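Local coordinates for sulfoquinovosidase (Escherichia coli, PDB 5AEG), which hydrolyses sulfoquinovosyl diacylglycerides and simple sulfoquinovosides such as sulfoquinovosyl glycerol, releasing sulfoquinovose for sulfoglycolysis, at residues Ile45-Met50 with Ser56-Leu61; Met203-Ser208 with His213-Trp218; Ser528-Met533 with Pro658-Arg663; Phe558-Thr563 with His637-Glu642. One frame throughout, in Å; residues are numbered along the deposited sequence.

Contact 1: residues Ile45-Met50 with Ser56-Leu61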
loop_
_atom_site.group_PDB
_atom_site.type_symbol
_atom_site.label_atom_id
_atom_site.label_comp_id
_atom_site.label_asym_id
_atom_site.label_seq_id
_atom_site.Cartn_x
_atom_site.Cartn_y
_atom_site.Cartn_z
ATOM N N ILE A 45 -4.415 -2.454 28.661
ATOM C CA ILE A 45 -5.726 -2.705 28.065
ATOM C C ILE A 45 -5.913 -1.745 26.887
ATOM O O ILE A 45 -5.795 -0.526 27.075
ATOM C CB ILE A 45 -6.878 -2.500 29.067
ATOM C CG1 ILE A 45 -6.747 -3.446 30.286
ATOM C CG2 ILE A 45 -8.235 -2.734 28.346
ATOM C CD1 ILE A 45 -7.453 -2.852 31.529
ATOM N N ALA A 46 -6.170 -2.281 25.710
ATOM C CA ALA A 46 -6.395 -1.417 24.534
ATOM C C ALA A 46 -7.607 -0.469 24.690
ATOM O O ALA A 46 -8.664 -0.911 25.064
ATOM C CB ALA A 46 -6.571 -2.274 23.312
ATOM N N ASP A 47 -7.418 0.815 24.411
ATOM C CA ASP A 47 -8.485 1.816 24.546
ATOM C C ASP A 47 -8.783 2.368 23.164
ATOM O O ASP A 47 -8.053 3.210 22.670
ATOM C CB ASP A 47 -7.977 2.916 25.450
ATOM C CG ASP A 47 -9.041 4.012 25.719
ATOM O OD1 ASP A 47 -10.168 3.838 25.259
ATOM O OD2 ASP A 47 -8.726 5.016 26.398
ATOM N N ILE A 48 -9.787 1.811 22.541
ATOM C CA ILE A 48 -10.037 1.995 21.110
ATOM C C ILE A 48 -11.315 2.754 20.900
ATOM O O ILE A 48 -12.334 2.341 21.461
ATOM C CB ILE A 48 -10.188 0.661 20.427
ATOM C CG1 ILE A 48 -8.868 -0.085 20.529
ATOM C CG2 ILE A 48 -10.544 0.841 18.947
ATOM C CD1 ILE A 48 -8.920 -1.534 20.063
ATOM N N ASP A 49 -11.253 3.890 20.177
ATOM C CA ASP A 49 -12.484 4.521 19.667
ATOM C C ASP A 49 -12.396 4.429 18.155
ATOM O O ASP A 49 -11.468 5.030 17.583
ATOM C CB ASP A 49 -12.574 5.966 20.135
ATOM C CG ASP A 49 -12.711 6.074 21.638
ATOM O OD1 ASP A 49 -13.644 5.479 22.198
ATOM O OD2 ASP A 49 -11.822 6.669 22.248
ATOM N N MET A 50 -13.288 3.626 17.555
ATOM C CA MET A 50 -13.199 3.274 16.156
ATOM C C MET A 50 -13.396 4.440 15.182
ATOM O O MET A 50 -12.726 4.505 14.083
ATOM C CB MET A 50 -14.198 2.215 15.841
ATOM C CG MET A 50 -13.914 0.969 16.663
ATOM S SD MET A 50 -14.691 -0.534 16.072
ATOM C CE MET A 50 -16.438 -0.220 16.548
ATOM N N SER A 56 -9.045 5.807 16.856
ATOM C CA SER A 56 -8.235 6.354 17.931
ATOM C C SER A 56 -7.866 5.178 18.830
ATOM O O SER A 56 -8.724 4.547 19.381
ATOM C CB SER A 56 -9.042 7.350 18.743
ATOM O OG SER A 56 -8.340 7.631 19.920
ATOM N N ILE A 57 -6.601 4.863 18.890
ATOM C CA ILE A 57 -6.129 3.649 19.573
ATOM C C ILE A 57 -5.003 4.040 20.482
ATOM O O ILE A 57 -4.007 4.568 20.069
ATOM C CB ILE A 57 -5.860 2.440 18.634
ATOM C CG1 ILE A 57 -5.216 1.294 19.430
ATOM C CG2 ILE A 57 -5.072 2.796 17.376
ATOM C CD1 ILE A 57 -5.475 -0.061 18.795
ATOM N N LYS A 58 -5.185 3.839 21.763
ATOM C CA LYS A 58 -4.094 4.104 22.708
ATOM C C LYS A 58 -4.069 3.092 23.860
ATOM O O LYS A 58 -5.043 2.409 24.077
ATOM C CB LYS A 58 -4.244 5.493 23.275
ATOM C CG LYS A 58 -5.469 5.627 24.148
ATOM C CD LYS A 58 -5.212 6.660 25.252
ATOM C CE LYS A 58 -4.960 8.054 24.709
ATOM N NZ LYS A 58 -6.160 8.490 23.944
ATOM N N ASP A 59 -2.972 3.037 24.611
ATOM C CA ASP A 59 -2.927 2.065 25.731
ATOM C C ASP A 59 -3.501 2.628 27.059
ATOM O O ASP A 59 -3.350 3.808 27.337
ATOM C CB ASP A 59 -1.488 1.651 25.977
ATOM C CG ASP A 59 -1.385 0.253 26.546
ATOM O OD1 ASP A 59 -2.434 -0.408 26.836
ATOM O OD2 ASP A 59 -0.226 -0.161 26.642
ATOM N N LYS A 60 -4.150 1.787 27.856
ATOM C CA LYS A 60 -4.223 1.980 29.295
ATOM C C LYS A 60 -3.121 1.094 29.911
ATOM O O LYS A 60 -3.380 -0.045 30.194
ATOM C CB LYS A 60 -5.570 1.551 29.882
ATOM C CG LYS A 60 -6.778 2.106 29.164
ATOM C CD LYS A 60 -8.072 1.607 29.811
ATOM C CE LYS A 60 -8.477 2.472 30.996
ATOM N NZ LYS A 60 -9.101 3.741 30.508
ATOM N N LEU A 61 -1.922 1.644 30.050
ATOM C CA LEU A 61 -0.780 0.874 30.491
ATOM C C LEU A 61 -0.929 0.443 31.977
ATOM O O LEU A 61 -1.182 1.273 32.818
ATOM C CB LEU A 61 0.470 1.690 30.366
ATOM C CG LEU A 61 1.747 0.911 30.737
ATOM C CD1 LEU A 61 2.034 -0.313 29.882
ATOM C CD2 LEU A 61 2.873 1.854 30.750
HETATM O O HOH W 1 -8.882 5.682 22.056
#
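Ile48 and Ile57 pack flank to flank at a non-hydrogen-bonded position, with CG1 of Ile48 3.8 Å from CD1 of Ile57. The CG1 branch of Ile57 runs anti to its own backbone N (chi1 173°), which carries CD1 to its neighbour. On the other face the methylenes of Lys58 run alongside Asp47, CG of Lys58 lying 3.9 Å from CB of Asp47. Lys60 runs beside the same aspartate, its chain bent so that NZ is 4.3 Å from OD2 of Asp47, too far for a salt bridge. The strands are the two arms of an antiparallel beta hairpin in the N-terminal beta domain, twisted to 149° between their directions. Paired backbone bonds join Ile45 with Lys60, Asp47 with Lys58 and Asp49 with Ser56; the last pair is short, Ser56 N to Asp49 O measuring 2.6 Å. A water beside Asp47 and Asp49 lies 2.7 Å from Asp47 O and also meets Asp49 OD2 and Ser56 OG. Farther out, Arg116 forms a salt bridge with OD1 of Asp59, while Thr412 and Glu423, the latter on helix 422-444, pack against Ile48.

Contact 2: residues Met203-Ser208 with His213-Trp218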
loop_
_atom_site.group_PDB
_atom_site.type_symbol
_atom_site.label_atom_id
_atom_site.label_comp_id
_atom_site.label_asym_id
_atom_site.label_seq_id
_atom_site.Cartn_x
_atom_site.Cartn_y
_atom_site.Cartn_z
ATOM N N MET A 203 1.226 -2.744 16.989
ATOM C CA MET A 203 2.673 -2.559 17.259
ATOM C C MET A 203 2.992 -1.115 17.026
ATOM O O MET A 203 2.258 -0.432 16.363
ATOM C CB MET A 203 3.495 -3.462 16.315
ATOM C CG MET A 203 3.377 -4.925 16.646
ATOM S SD MET A 203 4.429 -5.968 15.571
ATOM C CE MET A 203 3.196 -6.666 14.614
ATOM N N ASN A 204 4.074 -0.647 17.594
ATOM C CA ASN A 204 4.588 0.642 17.409
ATOM C C ASN A 204 6.095 0.496 17.210
ATOM O O ASN A 204 6.796 0.011 18.116
ATOM C CB ASN A 204 4.329 1.544 18.618
ATOM C CG ASN A 204 4.767 2.983 18.359
ATOM O OD1 ASN A 204 5.726 3.226 17.678
ATOM N ND2 ASN A 204 4.092 3.911 18.934
ATOM N N PHE A 205 6.574 0.905 16.067
ATOM C CA PHE A 205 8.029 0.816 15.716
ATOM C C PHE A 205 8.632 2.160 15.869
ATOM O O PHE A 205 8.293 3.077 15.106
ATOM C CB PHE A 205 8.222 0.235 14.302
ATOM C CG PHE A 205 8.090 -1.269 14.158
ATOM C CD1 PHE A 205 7.432 -2.068 15.091
ATOM C CD2 PHE A 205 8.527 -1.863 12.994
ATOM C CE1 PHE A 205 7.306 -3.411 14.884
ATOM C CE2 PHE A 205 8.453 -3.249 12.817
ATOM C CZ PHE A 205 7.812 -4.020 13.742
ATOM N N ASP A 206 9.517 2.342 16.883
ATOM C CA ASP A 206 10.000 3.652 17.217
ATOM C C ASP A 206 11.451 3.760 16.713
ATOM O O ASP A 206 12.378 3.088 17.183
ATOM C CB ASP A 206 9.866 3.910 18.706
ATOM C CG ASP A 206 10.329 5.278 19.106
ATOM O OD1 ASP A 206 10.693 6.115 18.258
ATOM O OD2 ASP A 206 10.262 5.577 20.284
ATOM N N PHE A 207 11.646 4.610 15.712
ATOM C CA PHE A 207 12.943 4.809 15.089
ATOM C C PHE A 207 13.573 6.132 15.478
ATOM O O PHE A 207 14.446 6.641 14.764
ATOM C CB PHE A 207 12.798 4.651 13.540
ATOM C CG PHE A 207 12.293 3.325 13.102
ATOM C CD1 PHE A 207 13.024 2.167 13.323
ATOM C CD2 PHE A 207 11.057 3.206 12.483
ATOM C CE1 PHE A 207 12.560 0.970 12.882
ATOM C CE2 PHE A 207 10.566 2.017 12.101
ATOM C CZ PHE A 207 11.319 0.877 12.294
ATOM N N SER A 208 13.203 6.658 16.633
ATOM C CA SER A 208 13.577 8.009 17.097
ATOM C C SER A 208 14.972 8.056 17.733
ATOM O O SER A 208 15.691 9.061 17.654
ATOM C CB SER A 208 12.614 8.485 18.196
ATOM O OG SER A 208 11.404 8.700 17.542
ATOM N N HIS A 213 16.544 0.981 17.992
ATOM C CA HIS A 213 15.121 0.963 17.538
ATOM C C HIS A 213 14.313 0.308 18.655
ATOM O O HIS A 213 14.791 -0.677 19.236
ATOM C CB HIS A 213 15.014 0.111 16.309
ATOM C CG HIS A 213 15.957 0.517 15.216
ATOM N ND1 HIS A 213 16.251 1.823 14.919
ATOM C CD2 HIS A 213 16.692 -0.235 14.380
ATOM C CE1 HIS A 213 17.103 1.862 13.924
ATOM N NE2 HIS A 213 17.404 0.622 13.585
ATOM N N GLU A 214 13.119 0.773 18.939
ATOM C CA GLU A 214 12.338 0.087 19.989
ATOM C C GLU A 214 11.047 -0.332 19.360
ATOM O O GLU A 214 10.276 0.527 18.822
ATOM C CB GLU A 214 12.046 1.032 21.153
ATOM C CG GLU A 214 11.289 0.293 22.309
ATOM C CD GLU A 214 11.254 1.102 23.576
ATOM O OE1 GLU A 214 10.381 1.989 23.669
ATOM O OE2 GLU A 214 12.118 0.924 24.449
ATOM N N LEU A 215 10.784 -1.618 19.436
ATOM C CA LEU A 215 9.624 -2.253 18.890
ATOM C C LEU A 215 8.696 -2.637 20.033
ATOM O O LEU A 215 9.053 -3.507 20.878
ATOM C CB LEU A 215 10.031 -3.473 18.143
ATOM C CG LEU A 215 11.198 -3.344 17.133
ATOM C CD1 LEU A 215 11.297 -4.661 16.395
ATOM C CD2 LEU A 215 10.993 -2.235 16.180
ATOM N N ALA A 216 7.531 -2.025 20.049
ATOM C CA ALA A 216 6.484 -2.297 21.017
ATOM C C ALA A 216 5.400 -3.177 20.419
ATOM O O ALA A 216 4.885 -2.890 19.312
ATOM C CB ALA A 216 5.923 -1.034 21.577
ATOM N N LEU A 217 5.081 -4.281 21.118
ATOM C CA LEU A 217 4.037 -5.176 20.693
ATOM C C LEU A 217 2.957 -5.320 21.780
ATOM O O LEU A 217 3.269 -5.407 22.987
ATOM C CB LEU A 217 4.539 -6.594 20.355
ATOM C CG LEU A 217 5.569 -6.794 19.279
ATOM C CD1 LEU A 217 6.930 -6.670 19.842
ATOM C CD2 LEU A 217 5.369 -8.151 18.656
ATOM N N TRP A 218 1.700 -5.387 21.348
ATOM C CA TRP A 218 0.585 -5.669 22.256
ATOM C C TRP A 218 0.273 -7.141 22.197
ATOM O O TRP A 218 -0.804 -7.570 21.752
ATOM C CB TRP A 218 -0.627 -4.832 21.911
ATOM C CG TRP A 218 -0.412 -3.412 22.235
ATOM C CD1 TRP A 218 0.765 -2.828 22.523
ATOM C CD2 TRP A 218 -1.387 -2.345 22.173
ATOM N NE1 TRP A 218 0.586 -1.501 22.784
ATOM C CE2 TRP A 218 -0.727 -1.172 22.521
ATOM C CE3 TRP A 218 -2.764 -2.299 21.927
ATOM C CZ2 TRP A 218 -1.391 0.060 22.624
ATOM C CZ3 TRP A 218 -3.428 -1.062 22.002
ATOM C CH2 TRP A 218 -2.745 0.085 22.362
HETATM O O HOH W 2 9.080 3.599 21.762
#
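Phe205 and Leu215 both set CG anti to the carbonyl carbon (chi1 -79° and -48°), and from neighbouring strands this brings CD2 of Leu215 over one face of the phenyl ring. The methyl is 3.8 Å from the ring centroid and lies toward the rim, a CH-pi contact. Phe207 turns the edge of its ring to the face of His213, a T-shaped pair with planes at 75° in which CD1 of Phe207 approaches ND1 of His213 to 3.6 Å. Farther along the same side, SD of Met203 packs against CD2 of Leu217 at 3.9 Å. The strands form an antiparallel beta hairpin of the galactose mutarotase-like N-terminal domain, tied by reciprocal backbone bonds between Asn204 and Ala216 and between Asp206 and Glu214. On the face opposite the aromatic rings, OD1 of Asp206 accepts from OG of Ser208 at 2.8 Å and, from above the carboxylate plane, from the backbone N of Ser208, an Asx turn. With an alanine at Asp206 the turn would probably be lost, leaving OG and N of Ser208 without their shared acceptor. A water lies within hydrogen-bonding distance of OD2 of Asp206 and OE1 of Glu214, whose OE2 forms a salt bridge with Arg120. Strands 129-133 and 193-197 pack against the aromatic side, where Phe187 meets the Phe207 ring edge-to-face.

Contact 3: residues Ser528-Met533 with Pro658-Arg663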
loop_
_atom_site.group_PDB
_atom_site.type_symbol
_atom_site.label_atom_id
_atom_site.label_comp_id
_atom_site.label_asym_id
_atom_site.label_seq_id
_atom_site.Cartn_x
_atom_site.Cartn_y
_atom_site.Cartn_z
ATOM N N SER A 528 1.385 9.885 -13.680
ATOM C CA SER A 528 0.932 8.557 -13.901
ATOM C C SER A 528 1.408 7.868 -15.198
ATOM O O SER A 528 1.559 6.634 -15.235
ATOM C CB SER A 528 -0.619 8.442 -13.744
ATOM O OG SER A 528 -0.995 8.742 -12.397
ATOM N N ALA A 529 1.696 8.643 -16.217
ATOM C CA ALA A 529 2.272 8.109 -17.454
ATOM C C ALA A 529 3.675 7.525 -17.242
ATOM O O ALA A 529 4.138 6.778 -18.102
ATOM C CB ALA A 529 2.360 9.235 -18.490
ATOM N N PHE A 530 4.318 7.863 -16.117
ATOM C CA PHE A 530 5.587 7.256 -15.656
ATOM C C PHE A 530 5.487 6.310 -14.481
ATOM O O PHE A 530 6.297 6.356 -13.549
ATOM C CB PHE A 530 6.615 8.387 -15.484
ATOM C CG PHE A 530 6.962 9.017 -16.817
ATOM C CD1 PHE A 530 7.985 8.478 -17.599
ATOM C CD2 PHE A 530 6.258 10.074 -17.306
ATOM C CE1 PHE A 530 8.349 9.021 -18.816
ATOM C CE2 PHE A 530 6.577 10.612 -18.555
ATOM C CZ PHE A 530 7.664 10.111 -19.295
ATOM N N THR A 531 4.402 5.530 -14.503
ATOM C CA THR A 531 4.106 4.506 -13.496
ATOM C C THR A 531 3.595 3.298 -14.272
ATOM O O THR A 531 3.367 3.395 -15.489
ATOM C CB THR A 531 3.070 4.949 -12.424
ATOM O OG1 THR A 531 1.790 5.038 -13.038
ATOM C CG2 THR A 531 3.447 6.205 -11.796
ATOM N N PRO A 532 3.413 2.126 -13.609
ATOM C CA PRO A 532 2.968 1.033 -14.418
ATOM C C PRO A 532 1.464 0.941 -14.801
ATOM O O PRO A 532 1.044 -0.034 -15.499
ATOM C CB PRO A 532 3.380 -0.228 -13.620
ATOM C CG PRO A 532 3.498 0.210 -12.251
ATOM C CD PRO A 532 3.971 1.683 -12.312
ATOM N N MET A 533 0.642 1.895 -14.385
ATOM C CA MET A 533 -0.793 1.801 -14.719
ATOM C C MET A 533 -1.373 3.206 -14.702
ATOM O O MET A 533 -1.102 3.947 -13.771
ATOM C CB MET A 533 -1.508 0.862 -13.728
ATOM C CG MET A 533 -2.993 0.728 -13.992
ATOM S SD MET A 533 -3.651 -0.579 -12.988
ATOM C CE MET A 533 -5.409 -0.271 -13.233
ATOM N N PRO A 658 7.079 16.695 -18.119
ATOM C CA PRO A 658 7.404 16.492 -16.694
ATOM C C PRO A 658 8.927 16.281 -16.543
ATOM O O PRO A 658 9.610 15.948 -17.519
ATOM C CB PRO A 658 6.720 15.213 -16.342
ATOM C CG PRO A 658 6.398 14.521 -17.627
ATOM C CD PRO A 658 6.174 15.678 -18.593
ATOM N N PRO A 659 9.434 16.448 -15.338
ATOM C CA PRO A 659 10.920 16.339 -15.180
ATOM C C PRO A 659 11.343 14.895 -15.168
ATOM O O PRO A 659 11.172 14.204 -14.120
ATOM C CB PRO A 659 11.179 17.035 -13.855
ATOM C CG PRO A 659 9.948 17.865 -13.587
ATOM C CD PRO A 659 8.826 17.007 -14.122
ATOM N N VAL A 660 11.711 14.406 -16.371
ATOM C CA VAL A 660 11.997 13.034 -16.643
ATOM C C VAL A 660 13.342 13.010 -17.372
ATOM O O VAL A 660 13.513 13.727 -18.354
ATOM C CB VAL A 660 10.913 12.364 -17.533
ATOM C CG1 VAL A 660 11.330 10.973 -17.960
ATOM C CG2 VAL A 660 9.538 12.276 -16.784
ATOM N N PHE A 661 14.269 12.185 -16.896
ATOM C CA PHE A 661 15.568 12.074 -17.509
ATOM C C PHE A 661 15.874 10.621 -17.732
ATOM O O PHE A 661 15.360 9.754 -17.014
ATOM C CB PHE A 661 16.629 12.698 -16.581
ATOM C CG PHE A 661 16.377 14.083 -16.199
ATOM C CD1 PHE A 661 15.406 14.392 -15.260
ATOM C CD2 PHE A 661 17.146 15.115 -16.738
ATOM C CE1 PHE A 661 15.180 15.708 -14.921
ATOM C CE2 PHE A 661 16.952 16.398 -16.371
ATOM C CZ PHE A 661 15.948 16.711 -15.478
ATOM N N TYR A 662 16.623 10.297 -18.752
ATOM C CA TYR A 662 17.055 8.954 -18.962
ATOM C C TYR A 662 18.588 8.816 -19.151
ATOM O O TYR A 662 19.267 9.788 -19.504
ATOM C CB TYR A 662 16.319 8.277 -20.108
ATOM C CG TYR A 662 16.661 8.806 -21.533
ATOM C CD1 TYR A 662 17.742 8.326 -22.254
ATOM C CD2 TYR A 662 15.927 9.819 -22.091
ATOM C CE1 TYR A 662 18.062 8.812 -23.547
ATOM C CE2 TYR A 662 16.234 10.339 -23.390
ATOM C CZ TYR A 662 17.265 9.791 -24.127
ATOM O OH TYR A 662 17.521 10.351 -25.396
ATOM N N ARG A 663 19.060 7.610 -18.895
ATOM C CA ARG A 663 20.512 7.302 -18.913
ATOM C C ARG A 663 20.907 7.185 -20.446
ATOM O O ARG A 663 20.407 6.337 -21.167
ATOM C CB ARG A 663 20.820 5.977 -18.190
ATOM C CG ARG A 663 20.675 6.060 -16.665
ATOM C CD ARG A 663 21.060 4.777 -15.969
ATOM N NE ARG A 663 22.444 4.448 -16.253
ATOM C CZ ARG A 663 22.870 3.407 -16.951
ATOM N NH1 ARG A 663 22.032 2.525 -17.530
ATOM N NH2 ARG A 663 24.210 3.297 -17.130
#
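A type I beta turn from Ser528 to Thr531 presents Phe530 to the beginning of strand 660-663, with the CA atoms of Phe530 and Val660 8.7 Å apart, so side chains alone span the gap. Phe530 and Val660 approach from opposite directions. CG2 of Val660 sits over the centre of the phenyl ring, 3.8 Å from its centroid and only 9° off the ring normal, a CH-pi contact. The second methyl, CG1, reaches the rim at CE1 of Phe530, 3.7 Å away, so the forked end of the valine spans the ring from its centre to one side. With CG1 of Val660 anti to the backbone N (chi1 172°), both branches are directed at the phenylalanine. Pro658 adds its ring carbon CG, 4.0 Å from CE2 of Phe530, its side chain crossing that of the phenylalanine at about a right angle. Replacing Phe530 with an alanine would probably strip both methyls of Val660 and the Pro658 ring of their partner and open a gap between the two domains. The turn is held by OG1 of Thr531, which donates to Ser528 O at 2.7 Å in the carbonyl plane, on a lone pair; the backbone bond from Thr531 N to the same oxygen is weak. Phe530 O takes a further bond from Tyr607 OH. The turn follows helix 518-528 and leads into barrel strand 534-536 of the catalytic TIM barrel, whereas strand 660-663 belongs to the antiparallel sheet of the C-terminal domain, between strands 613-615 and 635-637.

Contact 4: residues Phe558-Thr563 with His637-Glu642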
loop_
_atom_site.group_PDB
_atom_site.type_symbol
_atom_site.label_atom_id
_atom_site.label_comp_id
_atom_site.label_asym_id
_atom_site.label_seq_id
_atom_site.Cartn_x
_atom_site.Cartn_y
_atom_site.Cartn_z
ATOM N N PHE A 558 -4.401 14.108 -22.361
ATOM C CA PHE A 558 -4.516 12.658 -22.235
ATOM C C PHE A 558 -4.020 11.910 -23.499
ATOM O O PHE A 558 -3.367 10.833 -23.386
ATOM C CB PHE A 558 -5.973 12.289 -21.825
ATOM C CG PHE A 558 -6.214 12.399 -20.336
ATOM C CD1 PHE A 558 -6.456 13.627 -19.707
ATOM C CD2 PHE A 558 -6.030 11.266 -19.560
ATOM C CE1 PHE A 558 -6.621 13.692 -18.333
ATOM C CE2 PHE A 558 -6.192 11.330 -18.208
ATOM C CZ PHE A 558 -6.453 12.538 -17.597
ATOM N N ALA A 559 -4.368 12.425 -24.696
ATOM C CA ALA A 559 -3.880 11.785 -25.948
ATOM C C ALA A 559 -2.299 11.752 -25.938
ATOM O O ALA A 559 -1.725 10.708 -26.109
ATOM C CB ALA A 559 -4.435 12.462 -27.216
ATOM N N ARG A 560 -1.674 12.862 -25.617
ATOM C CA ARG A 560 -0.206 12.966 -25.603
ATOM C C ARG A 560 0.416 12.049 -24.565
ATOM O O ARG A 560 1.296 11.262 -24.879
ATOM C CB ARG A 560 0.220 14.408 -25.367
ATOM C CG ARG A 560 1.743 14.657 -25.095
ATOM C CD ARG A 560 2.042 16.052 -24.503
ATOM N NE ARG A 560 3.456 16.183 -24.130
ATOM C CZ ARG A 560 4.470 16.273 -25.002
ATOM N NH1 ARG A 560 4.250 16.338 -26.299
ATOM N NH2 ARG A 560 5.728 16.320 -24.586
ATOM N N MET A 561 -0.112 12.071 -23.331
ATOM C CA MET A 561 0.550 11.301 -22.263
ATOM C C MET A 561 0.232 9.870 -22.280
ATOM O O MET A 561 1.096 9.053 -21.876
ATOM C CB MET A 561 0.307 11.945 -20.854
ATOM C CG MET A 561 0.659 13.430 -20.773
ATOM S SD MET A 561 2.259 13.902 -21.476
ATOM C CE MET A 561 3.361 13.130 -20.298
ATOM N N THR A 562 -0.956 9.479 -22.769
ATOM C CA THR A 562 -1.181 8.068 -23.018
ATOM C C THR A 562 -0.328 7.530 -24.165
ATOM O O THR A 562 0.008 6.344 -24.151
ATOM C CB THR A 562 -2.662 7.671 -23.229
ATOM O OG1 THR A 562 -3.212 8.341 -24.370
ATOM C CG2 THR A 562 -3.467 8.063 -22.001
ATOM N N THR A 563 -0.000 8.383 -25.126
ATOM C CA THR A 563 0.939 7.939 -26.172
ATOM C C THR A 563 2.339 7.789 -25.592
ATOM O O THR A 563 3.028 6.880 -25.958
ATOM C CB THR A 563 0.921 8.910 -27.349
ATOM O OG1 THR A 563 -0.398 8.944 -27.829
ATOM C CG2 THR A 563 1.764 8.426 -28.439
ATOM N N HIS A 637 17.631 14.781 -20.584
ATOM C CA HIS A 637 16.271 15.265 -20.390
ATOM C C HIS A 637 15.361 14.752 -21.521
ATOM O O HIS A 637 15.659 14.958 -22.729
ATOM C CB HIS A 637 16.296 16.757 -20.274
ATOM C CG HIS A 637 14.973 17.408 -20.019
ATOM N ND1 HIS A 637 14.340 18.205 -20.953
ATOM C CD2 HIS A 637 14.146 17.355 -18.954
ATOM C CE1 HIS A 637 13.190 18.623 -20.467
ATOM N NE2 HIS A 637 13.064 18.165 -19.239
ATOM N N ALA A 638 14.258 14.071 -21.159
ATOM C CA ALA A 638 13.420 13.382 -22.143
ATOM C C ALA A 638 12.864 14.305 -23.240
ATOM O O ALA A 638 12.656 13.846 -24.359
ATOM C CB ALA A 638 12.211 12.725 -21.486
ATOM N N TRP A 639 12.577 15.547 -22.913
ATOM C CA TRP A 639 11.755 16.372 -23.822
ATOM C C TRP A 639 12.643 17.245 -24.728
ATOM O O TRP A 639 12.186 17.698 -25.782
ATOM C CB TRP A 639 10.669 17.233 -23.151
ATOM C CG TRP A 639 9.936 16.333 -22.153
ATOM C CD1 TRP A 639 9.982 16.412 -20.799
ATOM C CD2 TRP A 639 9.140 15.200 -22.467
ATOM N NE1 TRP A 639 9.282 15.392 -20.240
ATOM C CE2 TRP A 639 8.782 14.590 -21.227
ATOM C CE3 TRP A 639 8.724 14.615 -23.639
ATOM C CZ2 TRP A 639 7.950 13.481 -21.156
ATOM C CZ3 TRP A 639 7.928 13.481 -23.580
ATOM C CH2 TRP A 639 7.518 12.936 -22.302
ATOM N N THR A 640 13.853 17.538 -24.276
ATOM C CA THR A 640 14.807 18.433 -25.037
ATOM C C THR A 640 16.065 17.733 -25.531
ATOM O O THR A 640 16.734 18.233 -26.438
ATOM C CB THR A 640 15.219 19.642 -24.204
ATOM O OG1 THR A 640 15.935 19.197 -23.019
ATOM C CG2 THR A 640 13.998 20.424 -23.794
ATOM N N GLY A 641 16.394 16.572 -24.983
ATOM C CA GLY A 641 17.677 15.979 -25.175
ATOM C C GLY A 641 18.889 16.672 -24.573
ATOM O O GLY A 641 20.012 16.193 -24.777
ATOM N N GLU A 642 18.685 17.652 -23.712
ATOM C CA GLU A 642 19.780 18.280 -22.965
ATOM C C GLU A 642 20.461 17.249 -22.026
ATOM O O GLU A 642 19.815 16.439 -21.365
ATOM C CB GLU A 642 19.269 19.524 -22.242
ATOM C CG GLU A 642 20.420 20.233 -21.506
ATOM C CD GLU A 642 20.180 21.645 -21.062
ATOM O OE1 GLU A 642 19.103 22.204 -21.315
ATOM O OE2 GLU A 642 21.112 22.196 -20.428
#
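Arg560, on helix 552-567 of the TIM-barrel domain, reaches Trp639 in the connection between strands 635-637 and 643-644 of the C-terminal beta domain. The contact across this domain boundary is a close approach of one guanidinium nitrogen to the indole. The arginine is extended from CG to NE, with CG anti to the backbone N (chi1 170°), and its NH2 comes within 3.6 Å of CE3 and 3.7 Å of CZ3 of Trp639, at the six-membered part of the indole. The guanidinium and ring planes are inclined at 52°, an oblique approach. Within the connection, CB of Ala638 lies over the centre of one face of the indole.

Hydrogen bonds to other parts fix both partners. NE of Arg560 bonds to Gly656 O, and NE1 of Trp639 to Pro658 O, so the two side chains are held by the same short run of the C-terminal domain. On the helix, Thr562 and Thr563 turn their hydroxyls back to the carbonyls four residues earlier, OG1 of Thr562 meeting Phe558 O at 2.7 Å. Each carbonyl also receives the threonine's backbone N, from the other face of its plane.

The tight connection is braced by polar side chains. ND1 of His637 and OG1 of Thr640 share a hydrogen bond of 2.8 Å, and an ST turn follows in which the backbone N of Glu642 donates to OG1 of Thr640 at 3.2 Å.

Overall arrangement
Contacts 1 and 2 are both antiparallel hairpins of the N-terminal beta domain, built on backbone hydrogen bonds, but contact 1 lies at the surface with charged side chains on one face, whereas contact 2 is largely buried and aromatic on one side. They touch through Trp218, which packs against Ala46, Ile57 and Asp59. Contacts 3 and 4 instead join the TIM barrel to the C-terminal domain through a few side chains each; contact 3 is buried and apolar, contact 4 partly buried and carried by an arginine. Their centres are about 9 Å apart, and contact 4 is nested within the chain loop closed by contact 3. Contacts 1 and 4 lie about 50 Å apart, centre to centre.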